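Local coordinates for putative gamma-glutamylcyclotransferase PH0828 (Pyrococcus horikoshii, PDB 1V30), which is a putative gamma-glutamylcyclotransferase, expected to cleave gamma-glutamyl compounds with release of 5-oxoproline, although its natural substrate has not been established, at residues Glu38-Tyr43 against Val84-Lys89. Numbering follows the deposited sequence.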
loop_
_atom_site.group_PDB
_atom_site.type_symbol
_atom_site.label_atom_id
_atom_site.label_comp_id
_atom_site.label_asym_id
_atom_site.label_seq_id
_atom_site.Cartn_x
_atom_site.Cartn_y
_atom_site.Cartn_z
ATOM N N GLU A 38 6.377 -4.531 -9.844
ATOM C CA GLU A 38 6.813 -5.897 -10.091
ATOM C C GLU A 38 7.708 -6.374 -8.953
ATOM O O GLU A 38 8.415 -5.578 -8.339
ATOM C CB GLU A 38 7.580 -5.971 -11.417
ATOM C CG GLU A 38 6.705 -5.817 -12.651
ATOM C CD GLU A 38 5.831 -7.034 -12.902
ATOM O OE1 GLU A 38 4.910 -6.947 -13.742
ATOM O OE2 GLU A 38 6.070 -8.083 -12.265
ATOM N N GLY A 39 7.664 -7.670 -8.664
ATOM C CA GLY A 39 8.504 -8.224 -7.617
ATOM C C GLY A 39 7.938 -8.203 -6.209
ATOM O O GLY A 39 8.686 -8.317 -5.239
ATOM N N TYR A 40 6.622 -8.059 -6.087
ATOM C CA TYR A 40 5.987 -8.042 -4.775
ATOM C C TYR A 40 4.730 -8.896 -4.711
ATOM O O TYR A 40 3.999 -9.026 -5.691
ATOM C CB TYR A 40 5.626 -6.612 -4.356
ATOM C CG TYR A 40 6.759 -5.845 -3.716
ATOM C CD1 TYR A 40 7.643 -5.088 -4.484
ATOM C CD2 TYR A 40 6.963 -5.899 -2.339
ATOM C CE1 TYR A 40 8.707 -4.404 -3.891
ATOM C CE2 TYR A 40 8.021 -5.223 -1.738
ATOM C CZ TYR A 40 8.888 -4.479 -2.519
ATOM O OH TYR A 40 9.937 -3.825 -1.918
ATOM N N GLN A 41 4.495 -9.474 -3.538
ATOM C CA GLN A 41 3.312 -10.285 -3.293
ATOM C C GLN A 41 2.532 -9.607 -2.177
ATOM O O GLN A 41 3.112 -8.914 -1.338
ATOM C CB GLN A 41 3.701 -11.697 -2.869
ATOM C CG GLN A 41 4.565 -12.425 -3.876
ATOM C CD GLN A 41 4.786 -13.865 -3.490
ATOM O OE1 GLN A 41 4.955 -14.180 -2.312
ATOM N NE2 GLN A 41 4.800 -14.750 -4.480
ATOM N N LEU A 42 1.221 -9.818 -2.165
ATOM C CA LEU A 42 0.353 -9.210 -1.165
ATOM C C LEU A 42 -0.359 -10.263 -0.330
ATOM O O LEU A 42 -0.972 -11.181 -0.874
ATOM C CB LEU A 42 -0.691 -8.327 -1.858
ATOM C CG LEU A 42 -1.724 -7.616 -0.976
ATOM C CD1 LEU A 42 -1.033 -6.648 -0.030
ATOM C CD2 LEU A 42 -2.718 -6.866 -1.863
ATOM N N TYR A 43 -0.270 -10.121 0.988
ATOM C CA TYR A 43 -0.918 -11.029 1.927
ATOM C C TYR A 43 -1.812 -10.208 2.845
ATOM O O TYR A 43 -1.593 -9.007 3.027
ATOM C CB TYR A 43 0.118 -11.776 2.774
ATOM C CG TYR A 43 0.964 -12.748 1.990
ATOM C CD1 TYR A 43 2.015 -12.299 1.193
ATOM C CD2 TYR A 43 0.688 -14.112 2.014
ATOM C CE1 TYR A 43 2.768 -13.185 0.433
ATOM C CE2 TYR A 43 1.437 -15.008 1.259
ATOM C CZ TYR A 43 2.474 -14.534 0.470
ATOM O OH TYR A 43 3.209 -15.412 -0.295
ATOM N N VAL A 84 11.092 1.378 1.760
ATOM C CA VAL A 84 11.910 0.966 0.629
ATOM C C VAL A 84 11.552 1.848 -0.557
ATOM O O VAL A 84 10.548 2.564 -0.534
ATOM C CB VAL A 84 11.677 -0.515 0.238
ATOM C CG1 VAL A 84 12.037 -1.421 1.404
ATOM C CG2 VAL A 84 10.231 -0.733 -0.182
ATOM N N GLU A 85 12.384 1.807 -1.588
ATOM C CA GLU A 85 12.139 2.589 -2.785
ATOM C C GLU A 85 11.742 1.657 -3.914
ATOM O O GLU A 85 12.298 0.569 -4.059
ATOM C CB GLU A 85 13.394 3.378 -3.159
ATOM C CG GLU A 85 13.673 4.517 -2.190
ATOM C CD GLU A 85 15.132 4.913 -2.147
ATOM O OE1 GLU A 85 15.691 5.273 -3.203
ATOM O OE2 GLU A 85 15.720 4.862 -1.046
ATOM N N VAL A 86 10.755 2.084 -4.694
ATOM C CA VAL A 86 10.282 1.305 -5.825
ATOM C C VAL A 86 10.123 2.206 -7.039
ATOM O O VAL A 86 9.947 3.420 -6.917
ATOM C CB VAL A 86 8.913 0.627 -5.536
ATOM C CG1 VAL A 86 9.048 -0.343 -4.377
ATOM C CG2 VAL A 86 7.855 1.672 -5.227
ATOM N N SER A 87 10.199 1.611 -8.220
ATOM C CA SER A 87 10.030 2.380 -9.442
ATOM C C SER A 87 8.550 2.400 -9.811
ATOM O O SER A 87 7.852 1.403 -9.637
ATOM C CB SER A 87 10.822 1.746 -10.587
ATOM O OG SER A 87 12.217 1.820 -10.356
ATOM N N THR A 88 8.068 3.545 -10.281
ATOM C CA THR A 88 6.684 3.669 -10.728
ATOM C C THR A 88 6.750 4.460 -12.023
ATOM O O THR A 88 7.772 5.083 -12.320
ATOM C CB THR A 88 5.785 4.446 -9.739
ATOM O OG1 THR A 88 5.955 5.856 -9.927
ATOM C CG2 THR A 88 6.118 4.070 -8.306
ATOM N N LYS A 89 5.670 4.449 -12.793
ATOM C CA LYS A 89 5.668 5.181 -14.051
ATOM C C LYS A 89 5.659 6.689 -13.841
ATOM O O LYS A 89 5.754 7.456 -14.800
ATOM C CB LYS A 89 4.478 4.754 -14.911
ATOM C CG LYS A 89 3.126 4.959 -14.279
ATOM C CD LYS A 89 2.070 4.305 -15.149
ATOM C CE LYS A 89 0.692 4.447 -14.557
ATOM N NZ LYS A 89 -0.287 3.689 -15.377
HETATM O O HOH W 1 11.947 -2.369 -3.238
#
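Tyr40, on strand 40-44 beyond the corner that the chain turns at Glu38 and Gly39, reaches Val84 and Val86 near the end of strand 81-86, and no backbone hydrogen bond joins the two segments. One long aromatic side chain thus spans the distance between strands of separate sheets. A chi1 of -84° sets its CG opposite the carbonyl carbon, which swings the ring out from strand 40-44 toward the two valines. Tyr40 and Val84 approach from opposite directions: CG2 of Val84 lies 3.6 Å from OH of Tyr40, to one side of the C-O bond. At the ring carbon next to the one bearing the hydroxyl the approach is oblique, with CE1 of Tyr40 4.1 Å from CG1 of Val86, a looser apolar touch. In the AIG2-like fold of the gamma-glutamylcyclotransferase family, this contact joins the hairpin of strands 81-86 and 93-98 to the small sheet containing strand 40-44; Leu57 of strand 56-64 also packs against Tyr40, while Ile37 packs against Val86. The side chain of Tyr40 is about 7 Å from that of Tyr13, which probably binds substrate, as in related enzymes. The hydroxyl is a polar group within this largely buried contact, and it is well supplied: it hydrogen-bonds to OE1 of Glu97 on strand 93-98, and a water lying in the plane of the ring at its edge donates to Tyr40 OH over 2.8 Å. The same water donates to the carbonyl O of Glu85 at 3.1 Å, bridging the phenol to the backbone of the facing strand.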